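Local coordinates for protein annexin B22 (Schistosoma mansoni, PDB 4MDU) that binds acidic phospholipid membranes in a calcium-dependent manner, aggregates liposomes when calcium is present, and takes part in worm reproduction and host-parasite interaction, at residues L131-T136 and L312-I317; W297-M302 and D329-I334. All coordinates share one frame; numbering follows the deposited sequence.

The two contacts have their centres 14 Å apart and share no helix, but three of their four helices belong to the fourth annexin repeat; only helix 128-136 comes from the second. Interaction 1 lies close to the middle of the chain and ties helix 128-136 to helix 311-320. Interaction 2 stays inside the fourth repeat, joining helix 290-301 to helix 324-335. Along the sequence the segments alternate: 131-136, 297-302, 312-317, 329-334. The contacts also touch one another, since L298 packs on L315 and L316, and W297 rests against the backbone of E133. Helix 290-301 thus connects the salt bridge between repeats to the region of M302, a residue of a calcium site.

Interaction 1: residues L131-T136 and L312-I317; sequences LIEIFT and LMRLLI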
ATOM      1  N   LEU B 131      -6.705   7.717  -4.306  1.00 21.39           N
ATOM      2  CA  LEU B 131      -7.310   8.767  -3.467  1.00 27.61           C
ATOM      3  C   LEU B 131      -6.216   9.674  -2.899  1.00 27.05           C
ATOM      4  O   LEU B 131      -6.295  10.898  -2.992  1.00 20.86           O
ATOM      5  CB  LEU B 131      -8.139   8.173  -2.322  1.00 24.32           C
ATOM      6  CG  LEU B 131      -9.231   7.184  -2.672  1.00 27.53           C
ATOM      7  CD1 LEU B 131     -10.159   6.910  -1.440  1.00 19.54           C
ATOM      8  CD2 LEU B 131      -9.998   7.698  -3.862  1.00 29.77           C
ATOM      9  N   ILE B 132      -5.166   9.061  -2.352  1.00 32.98           N
ATOM     10  CA  ILE B 132      -4.025   9.827  -1.862  1.00 30.96           C
ATOM     11  C   ILE B 132      -3.406  10.703  -2.947  1.00 28.81           C
ATOM     12  O   ILE B 132      -3.182  11.900  -2.749  1.00 25.60           O
ATOM     13  CB  ILE B 132      -2.939   8.916  -1.300  1.00 26.19           C
ATOM     14  CG1 ILE B 132      -3.482   8.129  -0.113  1.00 25.40           C
ATOM     15  CG2 ILE B 132      -1.737   9.737  -0.893  1.00 22.54           C
ATOM     16  CD1 ILE B 132      -2.455   7.275   0.582  1.00 25.96           C
ATOM     17  N   GLU B 133      -3.140  10.103  -4.101  1.00 26.66           N
ATOM     18  CA  GLU B 133      -2.504  10.805  -5.216  1.00 22.02           C
ATOM     19  C   GLU B 133      -3.285  12.043  -5.667  1.00 25.08           C
ATOM     20  O   GLU B 133      -2.721  13.121  -5.899  1.00 25.23           O
ATOM     21  CB  GLU B 133      -2.316   9.847  -6.416  1.00 22.92           C
ATOM     22  CG  GLU B 133      -1.726  10.545  -7.645  1.00 29.62           C
ATOM     23  CD  GLU B 133      -2.386  10.116  -8.948  1.00 29.51           C
ATOM     24  OE1 GLU B 133      -2.450   8.900  -9.201  1.00 32.88           O
ATOM     25  OE2 GLU B 133      -2.842  10.994  -9.713  1.00 27.91           O
ATOM     26  N   ILE B 134      -4.588  11.874  -5.817  1.00 24.95           N
ATOM     27  CA  ILE B 134      -5.451  12.948  -6.282  1.00 28.81           C
ATOM     28  C   ILE B 134      -5.742  14.003  -5.197  1.00 23.59           C
ATOM     29  O   ILE B 134      -5.497  15.196  -5.405  1.00 23.45           O
ATOM     30  CB  ILE B 134      -6.773  12.376  -6.846  1.00 26.90           C
ATOM     31  CG1 ILE B 134      -6.490  11.625  -8.157  1.00 25.79           C
ATOM     32  CG2 ILE B 134      -7.784  13.497  -7.065  1.00 20.14           C
ATOM     33  CD1 ILE B 134      -7.732  11.108  -8.834  1.00 25.95           C
ATOM     34  N   PHE B 135      -6.233  13.573  -4.037  1.00 22.74           N
ATOM     35  CA  PHE B 135      -6.595  14.535  -2.989  1.00 25.62           C
ATOM     36  C   PHE B 135      -5.420  15.381  -2.540  1.00 30.76           C
ATOM     37  O   PHE B 135      -5.559  16.587  -2.321  1.00 24.58           O
ATOM     38  CB  PHE B 135      -7.220  13.830  -1.790  1.00 30.87           C
ATOM     39  CG  PHE B 135      -8.579  13.283  -2.073  1.00 25.77           C
ATOM     40  CD1 PHE B 135      -9.413  13.922  -2.975  1.00 21.93           C
ATOM     41  CD2 PHE B 135      -9.019  12.124  -1.461  1.00 32.39           C
ATOM     42  CE1 PHE B 135     -10.683  13.418  -3.253  1.00 28.74           C
ATOM     43  CE2 PHE B 135     -10.289  11.613  -1.729  1.00 37.64           C
ATOM     44  CZ  PHE B 135     -11.116  12.256  -2.630  1.00 30.02           C
ATOM     45  N   THR B 136      -4.261  14.747  -2.392  1.00 27.27           N
ATOM     46  CA  THR B 136      -3.038  15.476  -2.071  1.00 25.95           C
ATOM     47  C   THR B 136      -2.864  16.714  -2.946  1.00 29.66           C
ATOM     48  O   THR B 136      -2.443  17.767  -2.464  1.00 26.66           O
ATOM     49  CB  THR B 136      -1.803  14.571  -2.218  1.00 25.31           C
ATOM     50  OG1 THR B 136      -1.771  13.651  -1.122  1.00 22.34           O
ATOM     51  CG2 THR B 136      -0.547  15.384  -2.207  1.00 18.96           C
ATOM     52  N   LEU B 312      -0.387   7.170 -14.865  1.00 25.44           N
ATOM     53  CA  LEU B 312       0.666   7.776 -15.669  1.00 21.94           C
ATOM     54  C   LEU B 312       0.155   8.944 -16.474  1.00 24.27           C
ATOM     55  O   LEU B 312       0.740  10.035 -16.448  1.00 24.05           O
ATOM     56  CB  LEU B 312       1.306   6.749 -16.614  1.00 20.00           C
ATOM     57  CG  LEU B 312       2.347   7.335 -17.570  1.00 27.69           C
ATOM     58  CD1 LEU B 312       3.499   8.003 -16.825  1.00 21.60           C
ATOM     59  CD2 LEU B 312       2.893   6.229 -18.499  1.00 27.57           C
ATOM     60  N   MET B 313      -0.930   8.718 -17.210  1.00 24.80           N
ATOM     61  CA  MET B 313      -1.493   9.789 -18.028  1.00 20.67           C
ATOM     62  C   MET B 313      -2.165  10.882 -17.157  1.00 26.74           C
ATOM     63  O   MET B 313      -2.081  12.064 -17.486  1.00 22.53           O
ATOM     64  CB  MET B 313      -2.422   9.239 -19.142  1.00 15.48           C
ATOM     65  CG  MET B 313      -3.777   8.702 -18.695  1.00 26.89           C
ATOM     66  SD  MET B 313      -4.850   8.167 -20.068  1.00 35.71           S
ATOM     67  CE  MET B 313      -4.547   6.413 -20.027  1.00 31.24           C
ATOM     68  N   ARG B 314      -2.801  10.498 -16.047  1.00 24.98           N
ATOM     69  CA  ARG B 314      -3.391  11.507 -15.152  1.00 24.37           C
ATOM     70  C   ARG B 314      -2.312  12.461 -14.642  1.00 19.25           C
ATOM     71  O   ARG B 314      -2.443  13.683 -14.739  1.00 18.96           O
ATOM     72  CB  ARG B 314      -4.120  10.863 -13.977  1.00 19.36           C
ATOM     73  CG  ARG B 314      -4.665  11.903 -12.961  1.00 28.45           C
ATOM     74  CD  ARG B 314      -5.596  11.275 -11.914  1.00 18.87           C
ATOM     75  NE  ARG B 314      -4.960  10.181 -11.193  1.00 23.35           N
ATOM     76  CZ  ARG B 314      -5.264   8.896 -11.352  1.00 30.20           C
ATOM     77  NH1 ARG B 314      -6.234   8.527 -12.185  1.00 26.94           N
ATOM     78  NH2 ARG B 314      -4.606   7.973 -10.666  1.00 31.27           N
ATOM     79  N   LEU B 315      -1.217  11.896 -14.149  1.00 26.65           N
ATOM     80  CA  LEU B 315      -0.128  12.701 -13.614  1.00 25.97           C
ATOM     81  C   LEU B 315       0.480  13.628 -14.658  1.00 30.06           C
ATOM     82  O   LEU B 315       0.647  14.828 -14.410  1.00 29.41           O
ATOM     83  CB  LEU B 315       0.930  11.814 -12.971  1.00 18.63           C
ATOM     84  CG  LEU B 315       0.422  11.211 -11.659  1.00 25.31           C
ATOM     85  CD1 LEU B 315       1.357  10.142 -11.180  1.00 24.47           C
ATOM     86  CD2 LEU B 315       0.186  12.304 -10.557  1.00 23.14           C
ATOM     87  N   LEU B 316       0.787  13.078 -15.828  1.00 21.82           N
ATOM     88  CA  LEU B 316       1.343  13.863 -16.931  1.00 22.70           C
ATOM     89  C   LEU B 316       0.418  15.012 -17.360  1.00 25.77           C
ATOM     90  O   LEU B 316       0.843  16.164 -17.478  1.00 26.16           O
ATOM     91  CB  LEU B 316       1.627  12.940 -18.117  1.00 31.70           C
ATOM     92  CG  LEU B 316       3.083  12.473 -18.263  1.00 40.04           C
ATOM     93  CD1 LEU B 316       3.866  12.633 -16.954  1.00 31.03           C
ATOM     94  CD2 LEU B 316       3.160  11.052 -18.804  1.00 34.69           C
ATOM     95  N   ILE B 317      -0.840  14.684 -17.619  1.00 24.92           N
ATOM     96  CA  ILE B 317      -1.831  15.682 -18.003  1.00 30.21           C
ATOM     97  C   ILE B 317      -1.891  16.814 -16.976  1.00 29.11           C
ATOM     98  O   ILE B 317      -1.783  17.995 -17.323  1.00 19.67           O
ATOM     99  CB  ILE B 317      -3.229  15.026 -18.155  1.00 28.98           C
ATOM    100  CG1 ILE B 317      -3.195  14.038 -19.339  1.00 24.76           C
ATOM    101  CG2 ILE B 317      -4.335  16.080 -18.316  1.00 23.18           C
ATOM    102  CD1 ILE B 317      -4.400  13.145 -19.432  1.00 20.16           C
TER
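E133 and R314 form a two-pronged salt bridge across the interface of annexin repeats 2 and 4, joining helix 128-136 to helix 311-320. The two segments run almost parallel, 11° apart, with their axes 11.9 Å from each other, so long side chains have to bridge the gap. In annexins these two repeats face each other around a polar centre, and a buried ion pair so near the middle of the chain is consistent with that architecture.

The ionic part is a side-on grip. R314 NE gives its hydrogen to E133 OE2 at 2.7 Å, and R314 NH2 gives one to E133 OE1 at 2.8 Å. Both bonds are nearly straight, and both arrive on the syn side but tilted out of the carboxylate plane. The acceptor oxygens lie close to the guanidinium plane, while the carboxylate is turned 21° against it. With one nitrogen on each oxygen, neither flat group can rotate without breaking a bond. E133 has CG anti to the backbone N (chi1 177°) and bends at chi2, which presents both oxygens to the arginine; R314 comes from the opposite direction, with a bend at chi3 that brings the edge of its guanidinium round to the acid. The pair is buried, which should strengthen the attraction between the charges.

I134 and L315 are its apolar neighbours. The CD1 end of I134 lies over one face of the guanidinium, 3.8 Å from R314 CD, and its chain crosses the arginine at about a right angle. L113 and S116 of helix 109-122 also touch R314, while W297 of helix 290-301 touches E133. On the carboxylate side, L315 brings its CD2 methyl beside the acid, 3.4 Å from E133 OE2.

Interaction 2: residues W297-M302 and D329-I334; sequences WLHDSM and DAYESI
The hydroxyl oxygen OH of Y331 receives a hydrogen bond from H299 ND1, 3.0 Å long and almost straight at 173°. The oxygen lies close to the plane of the imidazole, where the N-H of ND1 points. This bond, together with the stack of the imidazole on Y335, whose ring meets that of Y331 as well, would hold the histidine ring in its orientation. H299 carries its CG anti to the backbone N (chi1 -174°), which swings the ring out beside the phenol; the two side chains cross at about a right angle. Their rings are 6.0 Å apart between centroids with planes at 46°, an oblique meeting, neither a stack nor edge-to-face. Closer to the backbone, H299 CB approaches Y331 CE2 to 3.8 Å.

M302 adds a further carbon contact. It comes at the tyrosine from the opposite direction, bent at chi3, and sets its CE methyl 3.6 Å from Y331 OH and 4.1 Å from Y331 CE2. Y331 OH thus meets both the imidazole N-H and the methionine methyl, which approach it at roughly a right angle. M302 is a ligand of a calcium site that is empty in this apo model, and it also touches D346, another calcium-binding residue; Y331 packs on its side chain, so the contact borders that site.

Near the C-terminal end of helix 290-301, L298 O takes up two donors of S301, its backbone N and its OG, the latter at 2.6 Å. Within the fourth repeat, Y331 also touches A295 of helix 290-301 and L339 and A342 of helix 339-346, while L298 packs on helix 311-320, which comes between the two contacting helices in the chain.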
ATOM      1  N   TRP B 297       6.106   8.867  -7.951  1.00 24.58           N
ATOM      2  CA  TRP B 297       4.761   8.462  -8.328  1.00 28.43           C
ATOM      3  C   TRP B 297       4.719   8.026  -9.790  1.00 26.23           C
ATOM      4  O   TRP B 297       4.134   7.003 -10.131  1.00 22.79           O
ATOM      5  CB  TRP B 297       3.773   9.608  -8.123  1.00 21.96           C
ATOM      6  CG  TRP B 297       3.390   9.866  -6.704  1.00 28.28           C
ATOM      7  CD1 TRP B 297       3.812   9.190  -5.593  1.00 28.34           C
ATOM      8  CD2 TRP B 297       2.481  10.879  -6.238  1.00 25.62           C
ATOM      9  NE1 TRP B 297       3.238   9.735  -4.461  1.00 27.99           N
ATOM     10  CE2 TRP B 297       2.407  10.760  -4.829  1.00 24.43           C
ATOM     11  CE3 TRP B 297       1.728  11.875  -6.879  1.00 19.68           C
ATOM     12  CZ2 TRP B 297       1.605  11.593  -4.047  1.00 24.54           C
ATOM     13  CZ3 TRP B 297       0.916  12.699  -6.103  1.00 25.02           C
ATOM     14  CH2 TRP B 297       0.867  12.553  -4.697  1.00 22.24           C
ATOM     15  N   LEU B 298       5.315   8.836 -10.655  1.00 28.96           N
ATOM     16  CA  LEU B 298       5.374   8.508 -12.067  1.00 32.42           C
ATOM     17  C   LEU B 298       6.102   7.167 -12.284  1.00 34.95           C
ATOM     18  O   LEU B 298       5.611   6.297 -13.000  1.00 31.66           O
ATOM     19  CB  LEU B 298       6.034   9.656 -12.830  1.00 29.16           C
ATOM     20  CG  LEU B 298       5.125  10.872 -13.031  1.00 25.84           C
ATOM     21  CD1 LEU B 298       5.914  12.113 -13.410  1.00 21.11           C
ATOM     22  CD2 LEU B 298       4.083  10.549 -14.099  1.00 23.04           C
ATOM     23  N   HIS B 299       7.250   6.998 -11.630  1.00 38.09           N
ATOM     24  CA  HIS B 299       8.010   5.746 -11.695  1.00 32.78           C
ATOM     25  C   HIS B 299       7.142   4.548 -11.309  1.00 34.70           C
ATOM     26  O   HIS B 299       7.115   3.534 -12.002  1.00 24.54           O
ATOM     27  CB  HIS B 299       9.238   5.821 -10.772  1.00 28.03           C
ATOM     28  CG  HIS B 299      10.148   4.640 -10.878  1.00 39.51           C
ATOM     29  ND1 HIS B 299      11.048   4.486 -11.914  1.00 45.96           N
ATOM     30  CD2 HIS B 299      10.294   3.551 -10.089  1.00 38.86           C
ATOM     31  CE1 HIS B 299      11.710   3.356 -11.753  1.00 39.87           C
ATOM     32  NE2 HIS B 299      11.270   2.767 -10.654  1.00 44.91           N
ATOM     33  N   ASP B 300       6.414   4.666 -10.203  1.00 26.72           N
ATOM     34  CA  ASP B 300       5.626   3.534  -9.751  1.00 32.14           C
ATOM     35  C   ASP B 300       4.420   3.304 -10.651  1.00 29.63           C
ATOM     36  O   ASP B 300       3.860   2.213 -10.681  1.00 33.71           O
ATOM     37  CB  ASP B 300       5.236   3.703  -8.284  1.00 38.95           C
ATOM     38  CG  ASP B 300       6.450   3.744  -7.385  1.00 51.85           C
ATOM     39  OD1 ASP B 300       7.549   3.421  -7.891  1.00 53.33           O
ATOM     40  OD2 ASP B 300       6.326   4.100  -6.194  1.00 60.71           O
ATOM     41  N   SER B 301       4.050   4.321 -11.420  1.00 24.45           N
ATOM     42  CA  SER B 301       2.879   4.206 -12.278  1.00 30.70           C
ATOM     43  C   SER B 301       3.234   3.470 -13.565  1.00 32.26           C
ATOM     44  O   SER B 301       2.352   3.057 -14.311  1.00 27.56           O
ATOM     45  CB  SER B 301       2.339   5.590 -12.630  1.00 40.73           C
ATOM     46  OG  SER B 301       3.076   6.147 -13.709  1.00 41.59           O
ATOM     47  N   MET B 302       4.525   3.333 -13.840  1.00 32.08           N
ATOM     48  CA  MET B 302       4.944   2.663 -15.068  1.00 37.94           C
ATOM     49  C   MET B 302       5.237   1.200 -14.786  1.00 34.01           C
ATOM     50  O   MET B 302       6.342   0.836 -14.374  1.00 33.06           O
ATOM     51  CB  MET B 302       6.145   3.374 -15.707  1.00 36.32           C
ATOM     52  CG  MET B 302       5.750   4.629 -16.456  1.00 26.87           C
ATOM     53  SD  MET B 302       7.127   5.625 -17.028  1.00 36.56           S
ATOM     54  CE  MET B 302       7.807   6.199 -15.476  1.00 38.44           C
ATOM     55  N   ASP B 329      13.290  16.846 -14.291  1.00 27.29           N
ATOM     56  CA  ASP B 329      14.676  16.944 -13.822  1.00 35.94           C
ATOM     57  C   ASP B 329      14.919  16.008 -12.650  1.00 39.47           C
ATOM     58  O   ASP B 329      15.892  15.250 -12.642  1.00 39.16           O
ATOM     59  CB  ASP B 329      15.022  18.369 -13.431  1.00 37.01           C
ATOM     60  CG  ASP B 329      14.973  19.317 -14.609  1.00 39.02           C
ATOM     61  OD1 ASP B 329      14.850  18.846 -15.755  1.00 41.03           O
ATOM     62  OD2 ASP B 329      15.057  20.539 -14.390  1.00 49.21           O
ATOM     63  N   ALA B 330      14.024  16.052 -11.665  1.00 39.16           N
ATOM     64  CA  ALA B 330      14.130  15.173 -10.506  1.00 29.77           C
ATOM     65  C   ALA B 330      14.111  13.705 -10.932  1.00 25.89           C
ATOM     66  O   ALA B 330      14.869  12.888 -10.418  1.00 30.18           O
ATOM     67  CB  ALA B 330      13.018  15.450  -9.517  1.00 29.71           C
ATOM     68  N   TYR B 331      13.238  13.372 -11.871  1.00 24.80           N
ATOM     69  CA  TYR B 331      13.151  11.999 -12.304  1.00 26.84           C
ATOM     70  C   TYR B 331      14.505  11.457 -12.799  1.00 31.19           C
ATOM     71  O   TYR B 331      14.926  10.370 -12.416  1.00 30.89           O
ATOM     72  CB  TYR B 331      12.093  11.820 -13.381  1.00 19.66           C
ATOM     73  CG  TYR B 331      11.852  10.360 -13.642  1.00 22.41           C
ATOM     74  CD1 TYR B 331      12.742   9.620 -14.422  1.00 25.29           C
ATOM     75  CD2 TYR B 331      10.754   9.708 -13.097  1.00 25.65           C
ATOM     76  CE1 TYR B 331      12.536   8.273 -14.658  1.00 24.29           C
ATOM     77  CE2 TYR B 331      10.534   8.358 -13.331  1.00 29.94           C
ATOM     78  CZ  TYR B 331      11.441   7.646 -14.106  1.00 27.65           C
ATOM     79  OH  TYR B 331      11.241   6.316 -14.329  1.00 31.74           O
ATOM     80  N   GLU B 332      15.189  12.219 -13.640  1.00 33.70           N
ATOM     81  CA  GLU B 332      16.461  11.754 -14.183  1.00 38.58           C
ATOM     82  C   GLU B 332      17.573  11.698 -13.131  1.00 37.64           C
ATOM     83  O   GLU B 332      18.411  10.802 -13.159  1.00 34.51           O
ATOM     84  CB  GLU B 332      16.901  12.590 -15.380  1.00 35.24           C
ATOM     85  CG  GLU B 332      18.272  12.162 -15.861  1.00 54.08           C
ATOM     86  CD  GLU B 332      18.562  12.541 -17.292  1.00 67.08           C
ATOM     87  OE1 GLU B 332      18.066  13.588 -17.749  1.00 69.23           O
ATOM     88  OE2 GLU B 332      19.301  11.784 -17.960  1.00 77.57           O
ATOM     89  N   SER B 333      17.581  12.661 -12.219  1.00 34.84           N
ATOM     90  CA  SER B 333      18.491  12.628 -11.079  1.00 40.83           C
ATOM     91  C   SER B 333      18.340  11.328 -10.318  1.00 42.35           C
ATOM     92  O   SER B 333      19.320  10.685  -9.958  1.00 52.63           O
ATOM     93  CB  SER B 333      18.182  13.773 -10.104  1.00 39.92           C
ATOM     94  OG  SER B 333      18.616  15.018 -10.614  1.00 44.74           O
ATOM     95  N   ILE B 334      17.095  10.955 -10.068  1.00 36.76           N
ATOM     96  CA  ILE B 334      16.791   9.870  -9.155  1.00 35.22           C
ATOM     97  C   ILE B 334      16.996   8.521  -9.805  1.00 37.95           C
ATOM     98  O   ILE B 334      17.600   7.630  -9.220  1.00 43.27           O
ATOM     99  CB  ILE B 334      15.335   9.942  -8.697  1.00 36.91           C
ATOM    100  CG1 ILE B 334      15.085  11.235  -7.924  1.00 35.98           C
ATOM    101  CG2 ILE B 334      14.974   8.731  -7.854  1.00 29.17           C
ATOM    102  CD1 ILE B 334      13.662  11.343  -7.384  1.00 40.37           C
TER